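Local coordinates for protein small COPII coat GTPase SAR1 (Encephalitozoon cuniculi, PDB 6VS4) that is a small COPII coat GTPase of the ADP-ribosylation factor family that binds guanosine-5'-diphosphate together with a magnesium ion, at residues F31-F36 with D62-Y67; T53-K58 with G203-A208; E120-V125 with S166-E171. All blocks are in the same frame, centred on the assembly; numbering follows the deposited sequence.

Interaction 1: residues F31-F36 with D62-Y67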
loop_
_atom_site.group_PDB
_atom_site.type_symbol
_atom_site.label_atom_id
_atom_site.label_comp_id
_atom_site.label_asym_id
_atom_site.label_seq_id
_atom_site.Cartn_x
_atom_site.Cartn_y
_atom_site.Cartn_z
ATOM N N PHE A 31 19.668 -3.648 0.987
ATOM C CA PHE A 31 20.316 -4.869 1.441
ATOM C C PHE A 31 21.674 -5.048 0.777
ATOM O O PHE A 31 22.662 -5.381 1.441
ATOM C CB PHE A 31 19.410 -6.064 1.154
ATOM C CG PHE A 31 20.128 -7.382 1.145
ATOM C CD1 PHE A 31 20.284 -8.104 2.316
ATOM C CD2 PHE A 31 20.642 -7.901 -0.034
ATOM C CE1 PHE A 31 20.941 -9.322 2.312
ATOM C CE2 PHE A 31 21.304 -9.113 -0.043
ATOM C CZ PHE A 31 21.450 -9.825 1.132
ATOM N N VAL A 32 21.744 -4.803 -0.530
ATOM C CA VAL A 32 22.990 -5.000 -1.255
ATOM C C VAL A 32 24.008 -3.941 -0.863
ATOM O O VAL A 32 25.181 -4.246 -0.619
ATOM C CB VAL A 32 22.714 -5.005 -2.768
ATOM C CG1 VAL A 32 23.984 -4.727 -3.553
ATOM C CG2 VAL A 32 22.085 -6.331 -3.167
ATOM N N LYS A 33 23.570 -2.685 -0.772
ATOM C CA LYS A 33 24.462 -1.604 -0.371
ATOM C C LYS A 33 25.063 -1.855 1.010
ATOM O O LYS A 33 26.196 -1.440 1.278
ATOM C CB LYS A 33 23.697 -0.279 -0.413
ATOM C CG LYS A 33 24.500 0.957 -0.053
ATOM C CD LYS A 33 24.339 2.050 -1.105
ATOM C CE LYS A 33 22.878 2.355 -1.385
ATOM N NZ LYS A 33 22.721 3.287 -2.538
ATOM N N SER A 34 24.329 -2.534 1.893
ATOM C CA SER A 34 24.801 -2.811 3.246
ATOM C C SER A 34 25.699 -4.038 3.333
ATOM O O SER A 34 26.270 -4.291 4.399
ATOM C CB SER A 34 23.615 -3.002 4.188
ATOM O OG SER A 34 23.108 -4.315 4.056
ATOM N N LEU A 35 25.834 -4.802 2.248
ATOM C CA LEU A 35 26.637 -6.021 2.282
ATOM C C LEU A 35 28.119 -5.717 2.428
ATOM O O LEU A 35 28.849 -6.483 3.064
ATOM C CB LEU A 35 26.401 -6.841 1.011
ATOM C CG LEU A 35 25.303 -7.904 1.055
ATOM C CD1 LEU A 35 25.379 -8.784 -0.175
ATOM C CD2 LEU A 35 25.417 -8.740 2.323
ATOM N N PHE A 36 28.578 -4.619 1.853
ATOM C CA PHE A 36 29.994 -4.304 1.786
ATOM C C PHE A 36 30.299 -3.264 2.855
ATOM O O PHE A 36 29.874 -2.110 2.746
ATOM C CB PHE A 36 30.350 -3.805 0.388
ATOM C CG PHE A 36 29.961 -4.764 -0.705
ATOM C CD1 PHE A 36 30.839 -5.751 -1.131
ATOM C CD2 PHE A 36 28.703 -4.697 -1.285
ATOM C CE1 PHE A 36 30.477 -6.639 -2.125
ATOM C CE2 PHE A 36 28.332 -5.582 -2.277
ATOM C CZ PHE A 36 29.223 -6.553 -2.700
ATOM N N ASP A 62 18.897 5.599 -8.022
ATOM C CA ASP A 62 18.948 6.640 -9.044
ATOM C C ASP A 62 19.169 8.026 -8.450
ATOM O O ASP A 62 19.570 8.943 -9.175
ATOM C CB ASP A 62 17.666 6.610 -9.878
ATOM C CG ASP A 62 17.340 5.216 -10.386
ATOM O OD1 ASP A 62 16.643 4.470 -9.663
ATOM O OD2 ASP A 62 17.793 4.856 -11.494
ATOM N N SER A 63 18.935 8.193 -7.147
ATOM C CA SER A 63 19.081 9.493 -6.502
ATOM C C SER A 63 20.536 9.800 -6.158
ATOM O O SER A 63 21.004 10.925 -6.366
ATOM C CB SER A 63 18.214 9.549 -5.242
ATOM O OG SER A 63 18.303 8.339 -4.508
ATOM N N THR A 64 21.260 8.825 -5.604
ATOM C CA THR A 64 22.585 9.080 -5.054
ATOM C C THR A 64 23.744 8.544 -5.888
ATOM O O THR A 64 24.861 9.047 -5.743
ATOM C CB THR A 64 22.685 8.493 -3.634
ATOM O OG1 THR A 64 22.545 7.068 -3.683
ATOM C CG2 THR A 64 21.583 9.055 -2.760
ATOM N N ASP A 65 23.523 7.548 -6.743
ATOM C CA ASP A 65 24.607 6.875 -7.450
ATOM C C ASP A 65 24.657 7.318 -8.909
ATOM O O ASP A 65 23.636 7.313 -9.603
ATOM C CB ASP A 65 24.441 5.361 -7.343
ATOM C CG ASP A 65 24.144 4.921 -5.921
ATOM O OD1 ASP A 65 24.784 5.453 -4.988
ATOM O OD2 ASP A 65 23.267 4.051 -5.736
ATOM N N VAL A 66 25.851 7.675 -9.376
ATOM C CA VAL A 66 26.037 8.295 -10.683
ATOM C C VAL A 66 27.141 7.557 -11.434
ATOM O O VAL A 66 28.250 7.384 -10.912
ATOM C CB VAL A 66 26.385 9.791 -10.537
ATOM C CG1 VAL A 66 26.689 10.418 -11.880
ATOM C CG2 VAL A 66 25.247 10.527 -9.851
ATOM N N TYR A 67 26.844 7.146 -12.668
ATOM C CA TYR A 67 27.864 6.544 -13.515
ATOM C C TYR A 67 28.957 7.559 -13.825
ATOM O O TYR A 67 28.682 8.743 -14.047
ATOM C CB TYR A 67 27.247 6.030 -14.819
ATOM C CG TYR A 67 26.567 4.678 -14.729
ATOM C CD1 TYR A 67 25.190 4.575 -14.568
ATOM C CD2 TYR A 67 27.305 3.503 -14.817
ATOM C CE1 TYR A 67 24.567 3.338 -14.491
ATOM C CE2 TYR A 67 26.693 2.255 -14.752
ATOM C CZ TYR A 67 25.325 2.179 -14.589
ATOM O OH TYR A 67 24.712 0.943 -14.522
#
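Lys33 and Asp65 reach toward each other from opposite directions and meet in a salt bridge, with NZ of Lys33 3.3 Å from OD2 of Asp65. The second carboxylate oxygen lies farther off, NZ to OD1 of Asp65 being 3.9 Å, so the ammonium group favours OD2 and does not bridge the two oxygens evenly. The lysine leaves the last part of helix 9-33 with CG trans to its backbone nitrogen (chi1 -179°), then bends at chi2 and chi3 before its final stretch to the acid. Thr64 adds a looser neighbour: its OG1 stands 4.0 Å from Lys33 NZ and gives a weak hydrogen bond of 3.1 Å to Asp65 OD1. On the loop side, the backbone N of Ser61 donates to Asp65 OD2, the same oxygen that faces the lysine. The side chain of Asp65 also touches Ile78 and Ile80 of strand 75-80, and Lys33 touches Ile80 as well. The contact therefore ties the last turns of helix 9-33 to the loop after helix 52-59. With the Ser61 amide bonded to OD2 and the ammonium group close by, the negative charge of the buried Asp65 is probably partly compensated.

Interaction 2: residues T53-K58 with G203-A208. With MG (magnesium ion), chain E; GDP (guanosine-5'-diphosphate), chain D.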
loop_
_atom_site.group_PDB
_atom_site.type_symbol
_atom_site.label_atom_id
_atom_site.label_comp_id
_atom_site.label_asym_id
_atom_site.label_seq_id
_atom_site.Cartn_x
_atom_site.Cartn_y
_atom_site.Cartn_z
ATOM N N THR A 53 24.690 -4.431 -17.519
ATOM C CA THR A 53 24.181 -3.087 -17.273
ATOM C C THR A 53 22.823 -3.135 -16.584
ATOM O O THR A 53 22.528 -2.309 -15.710
ATOM C CB THR A 53 24.094 -2.321 -18.592
ATOM O OG1 THR A 53 25.411 -2.119 -19.118
ATOM C CG2 THR A 53 23.417 -0.979 -18.393
ATOM N N THR A 54 21.997 -4.118 -16.949
ATOM C CA THR A 54 20.700 -4.294 -16.305
ATOM C C THR A 54 20.857 -4.584 -14.817
ATOM O O THR A 54 20.137 -4.017 -13.988
ATOM C CB THR A 54 19.929 -5.421 -16.997
ATOM O OG1 THR A 54 19.742 -5.096 -18.381
ATOM C CG2 THR A 54 18.575 -5.627 -16.349
ATOM N N LEU A 55 21.805 -5.455 -14.461
ATOM C CA LEU A 55 22.015 -5.793 -13.058
ATOM C C LEU A 55 22.503 -4.589 -12.264
ATOM O O LEU A 55 22.011 -4.327 -11.157
ATOM C CB LEU A 55 23.010 -6.948 -12.930
ATOM C CG LEU A 55 23.427 -7.273 -11.487
ATOM C CD1 LEU A 55 22.218 -7.599 -10.605
ATOM C CD2 LEU A 55 24.433 -8.412 -11.464
ATOM N N VAL A 56 23.471 -3.846 -12.806
ATOM C CA VAL A 56 24.021 -2.723 -12.058
ATOM C C VAL A 56 22.976 -1.624 -11.905
ATOM O O VAL A 56 22.877 -0.986 -10.849
ATOM C CB VAL A 56 25.314 -2.224 -12.727
ATOM C CG1 VAL A 56 25.828 -0.982 -12.038
ATOM C CG2 VAL A 56 26.377 -3.325 -12.671
ATOM N N ASN A 57 22.155 -1.414 -12.938
ATOM C CA ASN A 57 21.033 -0.493 -12.811
ATOM C C ASN A 57 20.046 -0.966 -11.754
ATOM O O ASN A 57 19.381 -0.146 -11.113
ATOM C CB ASN A 57 20.335 -0.317 -14.159
ATOM C CG ASN A 57 21.158 0.496 -15.133
ATOM O OD1 ASN A 57 22.120 1.157 -14.743
ATOM N ND2 ASN A 57 20.780 0.459 -16.409
ATOM N N LYS A 58 19.946 -2.279 -11.551
ATOM C CA LYS A 58 19.056 -2.804 -10.527
ATOM C C LYS A 58 19.577 -2.507 -9.125
ATOM O O LYS A 58 18.783 -2.281 -8.208
ATOM C CB LYS A 58 18.884 -4.312 -10.734
ATOM C CG LYS A 58 17.691 -4.925 -10.035
ATOM C CD LYS A 58 17.512 -6.390 -10.410
ATOM C CE LYS A 58 16.047 -6.802 -10.266
ATOM N NZ LYS A 58 15.206 -6.159 -11.340
ATOM N N GLY A 203 16.191 -14.302 -2.471
ATOM C CA GLY A 203 16.214 -14.953 -3.760
ATOM C C GLY A 203 17.628 -15.221 -4.232
ATOM O O GLY A 203 18.626 -14.734 -3.665
ATOM N N PRO A 204 17.736 -16.019 -5.295
ATOM C CA PRO A 204 19.070 -16.406 -5.786
ATOM C C PRO A 204 19.987 -15.235 -6.094
ATOM O O PRO A 204 21.177 -15.290 -5.758
ATOM C CB PRO A 204 18.752 -17.240 -7.039
ATOM C CG PRO A 204 17.341 -16.904 -7.399
ATOM C CD PRO A 204 16.662 -16.638 -6.088
ATOM N N LEU A 205 19.477 -14.183 -6.732
ATOM C CA LEU A 205 20.324 -13.035 -7.040
ATOM C C LEU A 205 20.927 -12.445 -5.772
ATOM O O LEU A 205 22.139 -12.195 -5.705
ATOM C CB LEU A 205 19.523 -11.984 -7.807
ATOM C CG LEU A 205 20.311 -10.779 -8.307
ATOM C CD1 LEU A 205 21.435 -11.221 -9.264
ATOM C CD2 LEU A 205 19.380 -9.761 -8.963
ATOM N N ALA A 206 20.099 -12.244 -4.736
ATOM C CA ALA A 206 20.606 -11.699 -3.477
ATOM C C ALA A 206 21.503 -12.699 -2.754
ATOM O O ALA A 206 22.511 -12.310 -2.151
ATOM C CB ALA A 206 19.448 -11.285 -2.569
ATOM N N ARG A 207 21.177 -13.996 -2.821
ATOM C CA ARG A 207 22.050 -14.980 -2.185
ATOM C C ARG A 207 23.401 -15.060 -2.884
ATOM O O ARG A 207 24.413 -15.366 -2.238
ATOM C CB ARG A 207 21.391 -16.357 -2.158
ATOM C CG ARG A 207 20.244 -16.470 -1.165
ATOM C CD ARG A 207 19.805 -17.913 -0.985
ATOM N NE ARG A 207 20.021 -18.704 -2.194
ATOM C CZ ARG A 207 19.070 -19.019 -3.066
ATOM N NH1 ARG A 207 17.826 -18.611 -2.870
ATOM N NH2 ARG A 207 19.366 -19.750 -4.132
ATOM N N ALA A 208 23.443 -14.762 -4.188
ATOM C CA ALA A 208 24.718 -14.738 -4.897
ATOM C C ALA A 208 25.625 -13.646 -4.344
ATOM O O ALA A 208 26.824 -13.867 -4.146
ATOM C CB ALA A 208 24.489 -14.552 -6.397
HETATM MG MG MG E . 26.473 -2.665 -20.881
HETATM P PB GDP D . 25.080 -5.917 -21.328
HETATM O O1B GDP D . 25.666 -5.825 -22.748
HETATM O O2B GDP D . 25.299 -4.661 -20.536
HETATM O O3B GDP D . 25.635 -7.180 -20.666
HETATM O O3A GDP D . 23.522 -6.190 -21.483
HETATM P PA GDP D . 22.216 -5.449 -20.971
HETATM O O1A GDP D . 22.067 -4.189 -21.809
HETATM O O2A GDP D . 22.236 -5.265 -19.505
HETATM O "O5'" GDP D . 21.023 -6.415 -21.406
HETATM C "C5'" GDP D . 20.688 -6.723 -22.775
HETATM C "C4'" GDP D . 19.223 -7.069 -22.865
HETATM O "O4'" GDP D . 18.961 -8.264 -22.094
HETATM C "C3'" GDP D . 18.258 -5.993 -22.354
HETATM O "O3'" GDP D . 17.201 -5.756 -23.277
HETATM C "C2'" GDP D . 17.737 -6.580 -21.039
HETATM O "O2'" GDP D . 16.405 -6.156 -20.778
HETATM C "C1'" GDP D . 17.771 -8.070 -21.359
HETATM N N9 GDP D . 17.801 -8.945 -20.177
HETATM C C8 GDP D . 18.653 -8.888 -19.104
HETATM N N7 GDP D . 18.406 -9.809 -18.201
HETATM C C5 GDP D . 17.323 -10.507 -18.709
HETATM C C6 GDP D . 16.560 -11.601 -18.171
HETATM O O6 GDP D . 16.761 -12.204 -17.120
HETATM N N1 GDP D . 15.523 -11.971 -19.001
HETATM C C2 GDP D . 15.244 -11.402 -20.215
HETATM N N2 GDP D . 14.206 -11.898 -20.891
HETATM N N3 GDP D . 15.945 -10.396 -20.731
HETATM C C4 GDP D . 16.948 -9.992 -19.929
HETATM O O HOH W 1 27.889 -3.831 -20.158
HETATM O O HOH W 2 24.630 -2.738 -21.686
#
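The nucleotide site of this P-loop GTPase fold lies at the start of helix 52-59, whose other flank packs on helix 204-223. Thr53 OG1 binds the magnesium ion at 2.1 Å, and the metal also takes O2B of guanosine-5'-diphosphate and two waters; Thr53 N donates to that same O2B (161° at the hydrogen). Thr54 grips the alpha phosphate twice, through its backbone N and through OG1, the latter 2.7 Å from O2A. In Thr54 the hydroxyl beside the backbone N (chi1 -60°) lets OG1 and N share O2A; the like torsion in Thr53 (chi1 -66°) puts OG1 on the metal while N bonds O2B. On the next residue, pointing to helix 204-223, Leu55 runs alongside Leu205 in the opposing direction, its CD1 lying 3.9 Å from both CD1 and CD2 of Leu205. The aliphatic part of Lys58 crosses at a slant, its CD 4.1 Å from Leu205 CD2, while NZ makes a weak hydrogen bond to Ile193 O. Leu144 of strand 141-146 touches both leucines. The helix is thus divided between two chemistries: threonine groups and amides serve phosphate and metal, while between these two segments the contact is apolar, made by leucine methyls and the lysine's aliphatic chain.

Interaction 3: residues E120-V125 with S166-E171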
loop_
_atom_site.group_PDB
_atom_site.type_symbol
_atom_site.label_atom_id
_atom_site.label_comp_id
_atom_site.label_asym_id
_atom_site.label_seq_id
_atom_site.Cartn_x
_atom_site.Cartn_y
_atom_site.Cartn_z
ATOM N N GLU A 120 24.310 -20.064 -29.295
ATOM C CA GLU A 120 25.286 -20.024 -30.383
ATOM C C GLU A 120 26.565 -19.290 -29.998
ATOM O O GLU A 120 27.618 -19.544 -30.599
ATOM C CB GLU A 120 24.659 -19.409 -31.637
ATOM C CG GLU A 120 23.508 -20.240 -32.218
ATOM C CD GLU A 120 23.889 -21.699 -32.490
ATOM O OE1 GLU A 120 25.018 -21.951 -32.970
ATOM O OE2 GLU A 120 23.055 -22.594 -32.229
ATOM N N ARG A 121 26.498 -18.383 -29.020
ATOM C CA ARG A 121 27.654 -17.612 -28.586
ATOM C C ARG A 121 28.318 -18.214 -27.355
ATOM O O ARG A 121 29.107 -17.536 -26.688
ATOM C CB ARG A 121 27.241 -16.164 -28.324
ATOM C CG ARG A 121 26.648 -15.477 -29.548
ATOM C CD ARG A 121 26.140 -14.094 -29.215
ATOM N NE ARG A 121 27.212 -13.154 -28.926
ATOM C CZ ARG A 121 27.030 -12.006 -28.285
ATOM N NH1 ARG A 121 25.819 -11.670 -27.856
ATOM N NH2 ARG A 121 28.059 -11.198 -28.063
ATOM N N PHE A 122 28.042 -19.490 -27.064
ATOM C CA PHE A 122 28.646 -20.164 -25.919
ATOM C C PHE A 122 30.151 -20.313 -26.070
ATOM O O PHE A 122 30.854 -20.444 -25.062
ATOM C CB PHE A 122 28.007 -21.538 -25.712
ATOM C CG PHE A 122 26.750 -21.505 -24.889
ATOM C CD1 PHE A 122 26.319 -20.327 -24.307
ATOM C CD2 PHE A 122 25.995 -22.653 -24.700
ATOM C CE1 PHE A 122 25.155 -20.294 -23.542
ATOM C CE2 PHE A 122 24.834 -22.629 -23.940
ATOM C CZ PHE A 122 24.412 -21.449 -23.363
ATOM N N GLN A 123 30.657 -20.306 -27.304
ATOM C CA GLN A 123 32.099 -20.368 -27.512
ATOM C C GLN A 123 32.779 -19.079 -27.066
ATOM O O GLN A 123 33.855 -19.121 -26.459
ATOM C CB GLN A 123 32.399 -20.667 -28.980
ATOM C CG GLN A 123 33.859 -20.981 -29.248
ATOM C CD GLN A 123 34.362 -22.149 -28.424
ATOM O OE1 GLN A 123 33.616 -23.077 -28.118
ATOM N NE2 GLN A 123 35.637 -22.108 -28.061
ATOM N N GLU A 124 32.164 -17.927 -27.343
ATOM C CA GLU A 124 32.676 -16.677 -26.788
ATOM C C GLU A 124 32.643 -16.700 -25.268
ATOM O O GLU A 124 33.584 -16.237 -24.615
ATOM C CB GLU A 124 31.865 -15.484 -27.291
ATOM C CG GLU A 124 31.789 -15.322 -28.785
ATOM C CD GLU A 124 31.065 -14.048 -29.166
ATOM O OE1 GLU A 124 31.307 -13.014 -28.507
ATOM O OE2 GLU A 124 30.253 -14.081 -30.113
ATOM N N VAL A 125 31.567 -17.236 -24.688
ATOM C CA VAL A 125 31.434 -17.247 -23.232
ATOM C C VAL A 125 32.566 -18.042 -22.601
ATOM O O VAL A 125 33.190 -17.599 -21.630
ATOM C CB VAL A 125 30.061 -17.803 -22.813
ATOM C CG1 VAL A 125 30.002 -17.977 -21.304
ATOM C CG2 VAL A 125 28.939 -16.889 -23.291
ATOM N N SER A 166 24.049 -29.460 -16.224
ATOM C CA SER A 166 25.258 -30.115 -16.710
ATOM C C SER A 166 25.626 -29.634 -18.107
ATOM O O SER A 166 26.799 -29.370 -18.388
ATOM C CB SER A 166 25.076 -31.633 -16.709
ATOM O OG SER A 166 25.242 -32.171 -15.411
ATOM N N TRP A 167 24.634 -29.485 -18.988
ATOM C CA TRP A 167 24.906 -29.051 -20.357
ATOM C C TRP A 167 25.447 -27.625 -20.395
ATOM O O TRP A 167 26.343 -27.318 -21.191
ATOM C CB TRP A 167 23.640 -29.173 -21.202
ATOM C CG TRP A 167 23.790 -28.730 -22.621
ATOM C CD1 TRP A 167 24.432 -29.395 -23.636
ATOM C CD2 TRP A 167 23.297 -27.513 -23.192
ATOM N NE1 TRP A 167 24.353 -28.672 -24.802
ATOM C CE2 TRP A 167 23.660 -27.514 -24.557
ATOM C CE3 TRP A 167 22.568 -26.426 -22.682
ATOM C CZ2 TRP A 167 23.329 -26.465 -25.416
ATOM C CZ3 TRP A 167 22.242 -25.385 -23.535
ATOM C CH2 TRP A 167 22.626 -25.410 -24.887
ATOM N N LEU A 168 24.910 -26.736 -19.551
ATOM C CA LEU A 168 25.424 -25.370 -19.491
ATOM C C LEU A 168 26.880 -25.360 -19.053
ATOM O O LEU A 168 27.714 -24.666 -19.646
ATOM C CB LEU A 168 24.579 -24.523 -18.540
ATOM C CG LEU A 168 23.202 -24.090 -19.025
ATOM C CD1 LEU A 168 22.519 -23.279 -17.938
ATOM C CD2 LEU A 168 23.326 -23.286 -20.306
ATOM N N SER A 169 27.202 -26.125 -18.008
ATOM C CA SER A 169 28.584 -26.194 -17.550
ATOM C C SER A 169 29.487 -26.810 -18.612
ATOM O O SER A 169 30.640 -26.392 -18.770
ATOM C CB SER A 169 28.663 -26.983 -16.244
ATOM O OG SER A 169 28.264 -26.179 -15.144
ATOM N N GLN A 170 28.977 -27.795 -19.360
ATOM C CA GLN A 170 29.788 -28.445 -20.389
ATOM C C GLN A 170 30.119 -27.482 -21.522
ATOM O O GLN A 170 31.245 -27.471 -22.025
ATOM C CB GLN A 170 29.066 -29.679 -20.935
ATOM C CG GLN A 170 29.761 -30.321 -22.121
ATOM C CD GLN A 170 29.012 -31.520 -22.675
ATOM O OE1 GLN A 170 29.555 -32.621 -22.756
ATOM N NE2 GLN A 170 27.777 -31.306 -23.097
ATOM N N GLU A 171 29.160 -26.638 -21.911
ATOM C CA GLU A 171 29.346 -25.776 -23.073
ATOM C C GLU A 171 30.130 -24.508 -22.750
ATOM O O GLU A 171 30.786 -23.963 -23.641
ATOM C CB GLU A 171 27.985 -25.399 -23.667
ATOM C CG GLU A 171 27.197 -26.570 -24.238
ATOM C CD GLU A 171 27.784 -27.099 -25.536
ATOM O OE1 GLU A 171 28.198 -28.280 -25.577
ATOM O OE2 GLU A 171 27.843 -26.323 -26.514
#
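Phe122 reaches across to Trp167, Leu168 and Glu171 from the first turn of helix 122-135, just after Arg121 at the N-cap position. Its CB points at helix 162-172, and a chi1 of -86° sets CG beside the backbone nitrogen, from where the ring extends between the two helices. Along one side of the ring, CD2 comes first and meets the aliphatic part of Glu171, with CB of that residue at 3.5 Å and its CG at 4.1 Å. Next, CE2 approaches the six-membered ring of Trp167, 3.7 Å from CH2 and nearly as close to CZ3. The indole atoms lie at the edge of the phenyl group, and the two planes are inclined at 57°, an oblique pairing with centroids 5.6 Å apart.

In the alpha/beta fold of the small GTPases, helix 122-135 packs on the central sheet, Val125 touching Phe112 and Val114 of strand 109-115, while its first turn carries Phe122 toward helix 162-172. At the tip of the ring, CZ touches the CD2 methyl of Leu168 at 3.7 Å. That leucine is itself in contact with Val116, while Trp167 leans on Val119. Glu171 CG sits 3.5 Å above one face of the indole, offset toward its rim.

In the fold
Interactions 1 and 2 adjoin, their centres 12 Å apart: Tyr67 OH of the first probably hydrogen-bonds to Asn57 OD1 of the second, and Phe31 packs on Ala206. Helix 52-59 and the loop after it thus meet helices 204-223 and 9-33 in neighbouring places. Interaction 2 is buried near the centre of the chain and joins its helices by apolar side chains. Interaction 1, partly buried, relies on charge. Interaction 3 lies on the opposite side of the chain's centre from interaction 1, with centres 32 Å apart; it is also partly buried but aromatic and aliphatic. In sequence it is nested inside the loop closed by interaction 2, without touching it.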